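Local coordinates for dual specificity phosphatase 28 (Homo sapiens, PDB 5Y15), which hydrolyses a synthetic aryl phosphate in vitro but has almost no detectable activity on phosphotyrosine, still less on phosphothreonine and none on phosphoserine, at residues Val91-Ala96 against Pro165-Gln170; Val70-Gln75 against Arg128-Ala133; Val134-Leu139 against Gln152-Ala157. The protein carries 2 engineered substitutions. One frame throughout, in Å; residues are numbered along the deposited sequence.

In the fold
Three contacts join the phosphate-binding site to the helices of one catalytic domain. Interactions 1 and 2 have centres 11 Å apart and meet directly: V91 O lies 2.8 Å from R130 NH1, and D93 OD1 lies 2.9 Å from S129 OG, both probable hydrogen bonds. The phosphate bound by 128-133 lies about 3 Å from the D93 side chain of interaction 1, which is itself about 7 Å from that of S124, the inferred phosphocysteine position, engineered in this structure. Interaction 3, centred 13 Å from interaction 2, continues along the same helix, 130-142; V72 CG2 packs on V134 CG2 at 3.8 Å. Its nearest atoms stay about 5 Å from interaction 1.

Interaction 1 (Val91-Ala96 against Pro165-Gln170); sequences VFDDPA and PGFWSQ
The backbones converge at P95 and G166, whose CA atoms are 3.9 Å apart, as the loop between strand 85-88 and helix 100-115 runs past the first turn of helix 165-179. In position and sequence this loop probably corresponds to the D-loop (general-acid loop) of related phosphatases. Here P95 O meets G166 CA at 3.6 Å, and P95 CB comes over G166 N at 3.7 Å, so the proline packs directly on the glycine backbone. F167 makes the larger side-chain contact. Its CG stands anti to the carbonyl carbon (chi1 -66°), which carries the ring away from the helix into the curve of the loop. F92 O comes to the ring edge, close to its plane, 3.6 Å from CZ, while D94 O approaches obliquely, 3.6 Å from CE1. D93, at the centre of an inverse gamma turn, brings OD1 obliquely to 3.8 Å from F167 CE2, the carboxylate and ring planes 16° apart; that oxygen also accepts from N164 ND2, just ahead of the helix. One turn later the Q170 amide ties the helix to the continuation of the loop, OE1 taking the backbone N-H groups of L99 and L100 and NE2 giving to E97 O. In an Asx turn, D94 OD1 uses its anti lone pair to accept from A96 N at 2.8 Å, nearly straight at 168°.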
loop_
_atom_site.group_PDB
_atom_site.type_symbol
_atom_site.label_atom_id
_atom_site.label_comp_id
_atom_site.label_asym_id
_atom_site.label_seq_id
_atom_site.Cartn_x
_atom_site.Cartn_y
_atom_site.Cartn_z
ATOM N N VAL A 91 4.420 6.066 -10.880
ATOM C CA VAL A 91 4.163 7.080 -11.893
ATOM C C VAL A 91 5.387 7.967 -11.986
ATOM O O VAL A 91 6.096 8.192 -10.999
ATOM C CB VAL A 91 2.899 7.952 -11.607
ATOM C CG1 VAL A 91 1.627 7.154 -11.722
ATOM C CG2 VAL A 91 2.988 8.620 -10.213
ATOM N N PHE A 92 5.653 8.445 -13.198
ATOM C CA PHE A 92 6.620 9.515 -13.343
ATOM C C PHE A 92 5.908 10.827 -13.045
ATOM O O PHE A 92 4.680 10.930 -13.100
ATOM C CB PHE A 92 7.204 9.594 -14.768
ATOM C CG PHE A 92 8.166 8.478 -15.133
ATOM C CD1 PHE A 92 9.332 8.272 -14.416
ATOM C CD2 PHE A 92 7.915 7.679 -16.230
ATOM C CE1 PHE A 92 10.220 7.261 -14.768
ATOM C CE2 PHE A 92 8.801 6.658 -16.602
ATOM C CZ PHE A 92 9.953 6.451 -15.863
ATOM N N ASP A 93 6.692 11.860 -12.770
ATOM C CA ASP A 93 6.096 13.173 -12.569
ATOM C C ASP A 93 5.793 13.750 -13.950
ATOM O O ASP A 93 6.504 14.601 -14.486
ATOM C CB ASP A 93 7.018 14.067 -11.753
ATOM C CG ASP A 93 6.410 15.432 -11.492
ATOM O OD1 ASP A 93 5.242 15.636 -11.887
ATOM O OD2 ASP A 93 7.106 16.291 -10.909
ATOM N N ASP A 94 4.720 13.239 -14.545
ATOM C CA ASP A 94 4.427 13.594 -15.907
ATOM C C ASP A 94 2.927 13.768 -16.059
ATOM O O ASP A 94 2.146 12.930 -15.574
ATOM C CB ASP A 94 4.968 12.490 -16.850
ATOM C CG ASP A 94 4.762 12.793 -18.318
ATOM O OD1 ASP A 94 3.623 13.038 -18.760
ATOM O OD2 ASP A 94 5.777 12.810 -19.044
ATOM N N PRO A 95 2.492 14.808 -16.765
ATOM C CA PRO A 95 1.055 15.093 -16.809
ATOM C C PRO A 95 0.251 14.023 -17.512
ATOM O O PRO A 95 -0.974 14.004 -17.370
ATOM C CB PRO A 95 0.983 16.446 -17.541
ATOM C CG PRO A 95 2.268 16.533 -18.312
ATOM C CD PRO A 95 3.293 15.827 -17.464
ATOM N N ALA A 96 0.886 13.159 -18.291
ATOM C CA ALA A 96 0.174 12.095 -18.981
ATOM C C ALA A 96 0.051 10.838 -18.135
ATOM O O ALA A 96 -0.711 9.942 -18.498
ATOM C CB ALA A 96 0.882 11.752 -20.297
ATOM N N PRO A 165 0.249 19.983 -14.000
ATOM C CA PRO A 165 -1.118 20.297 -14.450
ATOM C C PRO A 165 -1.976 19.080 -14.697
ATOM O O PRO A 165 -3.194 19.135 -14.470
ATOM C CB PRO A 165 -0.882 21.074 -15.752
ATOM C CG PRO A 165 0.454 21.632 -15.588
ATOM C CD PRO A 165 1.246 20.604 -14.884
ATOM N N GLY A 166 -1.379 17.972 -15.136
ATOM C CA GLY A 166 -2.167 16.770 -15.330
ATOM C C GLY A 166 -2.657 16.213 -14.010
ATOM O O GLY A 166 -3.823 15.832 -13.880
ATOM N N PHE A 167 -1.775 16.170 -13.010
ATOM C CA PHE A 167 -2.194 15.735 -11.687
ATOM C C PHE A 167 -3.257 16.666 -11.112
ATOM O O PHE A 167 -4.201 16.206 -10.460
ATOM C CB PHE A 167 -1.007 15.676 -10.740
ATOM C CG PHE A 167 0.012 14.635 -11.091
ATOM C CD1 PHE A 167 -0.282 13.622 -11.981
ATOM C CD2 PHE A 167 1.262 14.657 -10.488
ATOM C CE1 PHE A 167 0.659 12.663 -12.276
ATOM C CE2 PHE A 167 2.214 13.708 -10.787
ATOM C CZ PHE A 167 1.915 12.708 -11.676
ATOM N N TRP A 168 -3.134 17.979 -11.342
ATOM C CA TRP A 168 -4.167 18.884 -10.843
ATOM C C TRP A 168 -5.503 18.595 -11.494
ATOM O O TRP A 168 -6.551 18.629 -10.830
ATOM C CB TRP A 168 -3.807 20.351 -11.092
ATOM C CG TRP A 168 -4.751 21.251 -10.353
ATOM C CD1 TRP A 168 -5.787 21.968 -10.879
ATOM C CD2 TRP A 168 -4.773 21.491 -8.945
ATOM N NE1 TRP A 168 -6.437 22.650 -9.889
ATOM C CE2 TRP A 168 -5.827 22.379 -8.691
ATOM C CE3 TRP A 168 -3.984 21.054 -7.875
ATOM C CZ2 TRP A 168 -6.123 22.836 -7.407
ATOM C CZ3 TRP A 168 -4.287 21.498 -6.605
ATOM C CH2 TRP A 168 -5.337 22.380 -6.383
ATOM N N SER A 169 -5.481 18.294 -12.795
ATOM C CA SER A 169 -6.719 17.968 -13.489
ATOM C C SER A 169 -7.350 16.733 -12.877
ATOM O O SER A 169 -8.560 16.698 -12.588
ATOM C CB SER A 169 -6.422 17.741 -14.973
ATOM O OG SER A 169 -7.603 17.410 -15.677
ATOM N N GLN A 170 -6.519 15.735 -12.607
ATOM C CA GLN A 170 -7.031 14.516 -11.999
ATOM C C GLN A 170 -7.561 14.767 -10.587
ATOM O O GLN A 170 -8.538 14.128 -10.183
ATOM C CB GLN A 170 -5.933 13.471 -12.031
ATOM C CG GLN A 170 -5.627 12.991 -13.466
ATOM C CD GLN A 170 -4.261 12.388 -13.549
ATOM O OE1 GLN A 170 -3.915 11.504 -12.760
ATOM N NE2 GLN A 170 -3.459 12.860 -14.510
#

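Interaction 2 (Val70-Gln75 against Arg128-Ala133); sequences VNVSRQ and RSRSAA. With PO4 (phosphate ion), chain C.
Phosphate O3 is gripped twice by R130, the residue that also packs against V72: the backbone N of R130 reaches O3 at 2.9 Å and its NE at 3.0 Å, the second bond more bent (149°). The side chain can return to the ion because it turns at chi3 (-58°), which also lets NH2 bond O4 at 3.1 Å from the guanidinium edge. Across the contact, V72 O lies 3.1 Å above one face of that guanidinium, toward its rim; it is near NE, but the angle is too poor for a hydrogen bond. V72 CG1 rests 3.6 Å from R130 CB, and S73 CB lies 3.4 Å from R130 NH1. That nitrogen also bonds V91 O and a water that accepts from R74 N too. Phosphate O1 accepts from R128 N at 2.8 Å and from S129 N at 2.9 Å; N126 N is a further donor. S131 OG bonds OG of S124, the engineered residue at the inferred phosphocysteine position. Backbone N-H groups encircling an oxyanion, with an arginine closing the ring at a helix start, are the hallmark of the CX5R phosphate-binding P-loop of protein tyrosine phosphatases, here with serine replacing the cysteine.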
loop_
_atom_site.group_PDB
_atom_site.type_symbol
_atom_site.label_atom_id
_atom_site.label_comp_id
_atom_site.label_asym_id
_atom_site.label_seq_id
_atom_site.Cartn_x
_atom_site.Cartn_y
_atom_site.Cartn_z
ATOM N N VAL A 70 4.751 5.933 1.493
ATOM C CA VAL A 70 4.124 5.910 0.181
ATOM C C VAL A 70 5.123 6.529 -0.774
ATOM O O VAL A 70 5.333 7.750 -0.756
ATOM C CB VAL A 70 2.786 6.662 0.151
ATOM C CG1 VAL A 70 2.144 6.554 -1.252
ATOM C CG2 VAL A 70 1.829 6.137 1.243
ATOM N N ASN A 71 5.713 5.688 -1.619
ATOM C CA ASN A 71 6.759 6.075 -2.569
ATOM C C ASN A 71 6.039 6.317 -3.882
ATOM O O ASN A 71 5.662 5.370 -4.566
ATOM C CB ASN A 71 7.792 4.950 -2.656
ATOM C CG ASN A 71 8.983 5.247 -3.595
ATOM O OD1 ASN A 71 8.988 6.190 -4.392
ATOM N ND2 ASN A 71 9.989 4.394 -3.508
ATOM N N VAL A 72 5.796 7.580 -4.218
ATOM C CA VAL A 72 5.056 7.915 -5.451
ATOM C C VAL A 72 6.096 8.142 -6.538
ATOM O O VAL A 72 6.460 9.272 -6.894
ATOM C CB VAL A 72 4.133 9.122 -5.253
ATOM C CG1 VAL A 72 3.059 9.153 -6.353
ATOM C CG2 VAL A 72 3.504 9.108 -3.838
ATOM N N SER A 73 6.558 7.043 -7.140
ATOM C CA SER A 73 7.522 7.132 -8.230
ATOM C C SER A 73 7.742 5.754 -8.814
ATOM O O SER A 73 7.447 4.737 -8.188
ATOM C CB SER A 73 8.872 7.674 -7.768
ATOM O OG SER A 73 9.535 6.641 -7.077
ATOM N N ARG A 74 8.374 5.731 -9.983
ATOM C CA ARG A 74 8.716 4.459 -10.588
ATOM C C ARG A 74 10.121 4.032 -10.241
ATOM O O ARG A 74 10.376 2.828 -10.152
ATOM C CB ARG A 74 8.584 4.546 -12.108
ATOM C CG ARG A 74 7.174 4.816 -12.570
ATOM C CD ARG A 74 7.127 4.779 -14.074
ATOM N NE ARG A 74 5.806 5.074 -14.611
ATOM C CZ ARG A 74 4.972 4.144 -15.057
ATOM N NH1 ARG A 74 5.329 2.866 -14.998
ATOM N NH2 ARG A 74 3.786 4.480 -15.547
ATOM N N GLN A 75 11.002 4.981 -9.905
ATOM C CA GLN A 75 12.418 4.671 -9.802
ATOM C C GLN A 75 13.053 5.166 -8.524
ATOM O O GLN A 75 14.253 4.947 -8.356
ATOM C CB GLN A 75 13.209 5.330 -10.952
ATOM C CG GLN A 75 12.746 5.055 -12.367
ATOM C CD GLN A 75 12.687 3.592 -12.697
ATOM O OE1 GLN A 75 13.330 2.767 -12.040
ATOM N NE2 GLN A 75 11.927 3.252 -13.735
ATOM N N ARG A 128 7.354 17.751 -4.406
ATOM C CA ARG A 128 6.646 18.898 -4.948
ATOM C C ARG A 128 5.411 18.542 -5.769
ATOM O O ARG A 128 4.408 19.254 -5.670
ATOM C CB ARG A 128 7.624 19.724 -5.795
ATOM C CG ARG A 128 7.011 20.620 -6.841
ATOM C CD ARG A 128 8.115 21.356 -7.600
ATOM N NE ARG A 128 8.589 20.654 -8.788
ATOM C CZ ARG A 128 9.850 20.269 -8.982
ATOM N NH1 ARG A 128 10.773 20.534 -8.061
ATOM N NH2 ARG A 128 10.194 19.638 -10.105
ATOM N N SER A 129 5.407 17.440 -6.515
ATOM C CA SER A 129 4.288 17.122 -7.392
ATOM C C SER A 129 3.567 15.839 -6.985
ATOM O O SER A 129 2.450 15.878 -6.460
ATOM C CB SER A 129 4.789 17.026 -8.834
ATOM O OG SER A 129 3.718 16.897 -9.748
ATOM N N ARG A 130 4.180 14.687 -7.258
ATOM C CA ARG A 130 3.522 13.409 -7.006
ATOM C C ARG A 130 3.073 13.267 -5.555
ATOM O O ARG A 130 1.927 12.880 -5.280
ATOM C CB ARG A 130 4.451 12.262 -7.411
ATOM C CG ARG A 130 4.474 12.072 -8.930
ATOM C CD ARG A 130 5.601 11.135 -9.392
ATOM N NE ARG A 130 6.909 11.625 -8.978
ATOM C CZ ARG A 130 8.072 11.070 -9.316
ATOM N NH1 ARG A 130 8.117 9.977 -10.090
ATOM N NH2 ARG A 130 9.191 11.614 -8.868
ATOM N N SER A 131 3.989 13.508 -4.611
ATOM C CA SER A 131 3.676 13.338 -3.207
ATOM C C SER A 131 2.694 14.401 -2.727
ATOM O O SER A 131 1.862 14.123 -1.858
ATOM C CB SER A 131 4.960 13.378 -2.397
ATOM O OG SER A 131 5.608 14.620 -2.629
ATOM N N ALA A 132 2.742 15.596 -3.315
ATOM C CA ALA A 132 1.798 16.630 -2.928
ATOM C C ALA A 132 0.404 16.275 -3.405
ATOM O O ALA A 132 -0.585 16.521 -2.696
ATOM C CB ALA A 132 2.227 17.985 -3.493
ATOM N N ALA A 133 0.314 15.699 -4.608
ATOM C CA ALA A 133 -0.977 15.274 -5.135
ATOM C C ALA A 133 -1.577 14.171 -4.277
ATOM O O ALA A 133 -2.767 14.213 -3.958
ATOM C CB ALA A 133 -0.831 14.801 -6.581
HETATM P P PO4 C . 8.062 15.226 -7.672
HETATM O O1 PO4 C . 7.695 15.679 -6.265
HETATM O O2 PO4 C . 8.295 16.420 -8.577
HETATM O O3 PO4 C . 6.889 14.485 -8.240
HETATM O O4 PO4 C . 9.318 14.390 -7.488
HETATM O O HOH W 1 10.357 7.989 -11.004
#

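Interaction 3 (Val134-Leu139 against Gln152-Ala157); sequences VCTAYL and QMVKSA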
loop_
_atom_site.group_PDB
_atom_site.type_symbol
_atom_site.label_atom_id
_atom_site.label_comp_id
_atom_site.label_asym_id
_atom_site.label_seq_id
_atom_site.Cartn_x
_atom_site.Cartn_y
_atom_site.Cartn_z
ATOM N N VAL A 134 -0.766 13.185 -3.877
ATOM C CA VAL A 134 -1.303 12.100 -3.046
ATOM C C VAL A 134 -1.733 12.625 -1.674
ATOM O O VAL A 134 -2.785 12.235 -1.145
ATOM C CB VAL A 134 -0.278 10.958 -2.924
ATOM C CG1 VAL A 134 -0.740 9.949 -1.884
ATOM C CG2 VAL A 134 -0.080 10.261 -4.279
ATOM N N CYS A 135 -0.931 13.509 -1.067
ATOM C CA CYS A 135 -1.346 14.096 0.215
ATOM C C CYS A 135 -2.668 14.846 0.073
ATOM O O CYS A 135 -3.572 14.719 0.915
ATOM C CB CYS A 135 -0.259 15.034 0.743
ATOM S SG CYS A 135 1.092 14.130 1.481
ATOM N N THR A 136 -2.804 15.625 -0.997
ATOM C CA THR A 136 -4.039 16.357 -1.220
ATOM C C THR A 136 -5.232 15.415 -1.340
ATOM O O THR A 136 -6.271 15.598 -0.672
ATOM C CB THR A 136 -3.882 17.187 -2.485
ATOM O OG1 THR A 136 -2.741 18.028 -2.332
ATOM C CG2 THR A 136 -5.101 18.029 -2.744
ATOM N N ALA A 137 -5.103 14.397 -2.194
ATOM C CA ALA A 137 -6.191 13.441 -2.368
ATOM C C ALA A 137 -6.527 12.739 -1.054
ATOM O O ALA A 137 -7.696 12.420 -0.784
ATOM C CB ALA A 137 -5.831 12.443 -3.476
ATOM N N TYR A 138 -5.516 12.453 -0.239
ATOM C CA TYR A 138 -5.794 11.795 1.027
ATOM C C TYR A 138 -6.633 12.700 1.920
ATOM O O TYR A 138 -7.599 12.247 2.553
ATOM C CB TYR A 138 -4.500 11.380 1.735
ATOM C CG TYR A 138 -4.775 10.876 3.135
ATOM C CD1 TYR A 138 -5.216 9.578 3.351
ATOM C CD2 TYR A 138 -4.672 11.724 4.234
ATOM C CE1 TYR A 138 -5.498 9.120 4.625
ATOM C CE2 TYR A 138 -4.977 11.277 5.521
ATOM C CZ TYR A 138 -5.393 9.983 5.705
ATOM O OH TYR A 138 -5.680 9.543 6.975
ATOM N N LEU A 139 -6.281 13.987 1.979
ATOM C CA LEU A 139 -7.049 14.899 2.815
ATOM C C LEU A 139 -8.481 15.040 2.314
ATOM O O LEU A 139 -9.417 15.152 3.115
ATOM C CB LEU A 139 -6.359 16.255 2.882
ATOM C CG LEU A 139 -5.000 16.191 3.573
ATOM C CD1 LEU A 139 -4.359 17.560 3.500
ATOM C CD2 LEU A 139 -5.196 15.765 5.028
ATOM N N GLN A 152 -4.520 23.688 0.144
ATOM C CA GLN A 152 -4.015 24.787 0.967
ATOM C C GLN A 152 -3.205 24.263 2.142
ATOM O O GLN A 152 -2.138 24.797 2.460
ATOM C CB GLN A 152 -5.167 25.668 1.469
ATOM C CG GLN A 152 -4.686 26.856 2.287
ATOM C CD GLN A 152 -5.672 27.252 3.393
ATOM O OE1 GLN A 152 -6.375 28.263 3.289
ATOM N NE2 GLN A 152 -5.724 26.451 4.457
ATOM N N MET A 153 -3.674 23.196 2.786
ATOM C CA MET A 153 -2.866 22.594 3.838
ATOM C C MET A 153 -1.539 22.071 3.294
ATOM O O MET A 153 -0.479 22.287 3.899
ATOM C CB MET A 153 -3.625 21.461 4.510
ATOM C CG MET A 153 -4.779 21.908 5.372
ATOM S SD MET A 153 -5.213 20.435 6.270
ATOM C CE MET A 153 -3.878 20.424 7.459
ATOM N N VAL A 154 -1.564 21.388 2.149
ATOM C CA VAL A 154 -0.307 20.843 1.635
ATOM C C VAL A 154 0.670 21.976 1.330
ATOM O O VAL A 154 1.829 21.953 1.759
ATOM C CB VAL A 154 -0.562 19.946 0.409
ATOM C CG1 VAL A 154 0.781 19.532 -0.264
ATOM C CG2 VAL A 154 -1.343 18.694 0.818
ATOM N N LYS A 155 0.204 22.997 0.605
ATOM C CA LYS A 155 1.060 24.130 0.242
ATOM C C LYS A 155 1.564 24.895 1.467
ATOM O O LYS A 155 2.697 25.392 1.460
ATOM C CB LYS A 155 0.310 25.070 -0.709
ATOM C CG LYS A 155 1.187 26.177 -1.296
ATOM C CD LYS A 155 1.357 26.018 -2.797
ATOM C CE LYS A 155 2.221 27.127 -3.383
ATOM N NZ LYS A 155 3.302 26.563 -4.274
ATOM N N SER A 156 0.751 25.006 2.523
ATOM C CA SER A 156 1.227 25.675 3.726
ATOM C C SER A 156 2.305 24.851 4.410
ATOM O O SER A 156 3.259 25.407 4.973
ATOM C CB SER A 156 0.068 25.932 4.708
ATOM O OG SER A 156 -0.818 26.956 4.262
ATOM N N ALA A 157 2.197 23.529 4.342
ATOM C CA ALA A 157 3.235 22.713 4.951
ATOM C C ALA A 157 4.479 22.647 4.078
ATOM O O ALA A 157 5.591 22.587 4.608
ATOM C CB ALA A 157 2.701 21.304 5.230
#
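V154 has CG1 anti to the backbone N (chi1 172°), which leaves CG2 anti to the carbonyl carbon and facing helix 130-142; T136, with OG1 likewise anti to the carbonyl carbon (chi1 -56°), presents its hydroxyl to meet that methyl. The two side chains cross at about a right angle, T136 OG1 lying 3.5 Å from V154 CG2. This is packing and not a polar link, since the hydroxyl is hydrogen-bonded within its own helix to A132 O. The same V154 methyl also touches C135 CB at 3.8 Å and L139 CD1 at 4.2 Å, so one methyl meets C135, T136 and L139. Such pairing belongs to the helical layer that packs against the central sheet in the protein tyrosine phosphatase fold. Here helices 130-142 and 147-157 run obliquely antiparallel, their short segments 138° apart with axes approaching to 9.4 Å, and V154 also reaches V43 of edge strand 40-44. T136 CA and V154 CA are the closest pair of backbone positions, at 6.5 Å. Earlier in helix 147-157, A150 packs against both T136 and L139. Toward the partly exposed end, M153 continues onto A44, and its side chain crosses that of L139 again nearly at right angles: L139 CD1 meets M153 SD at 4.1 Å and M153 CB at the same 4.1 Å, touching both the root of the methionine and its sulfur.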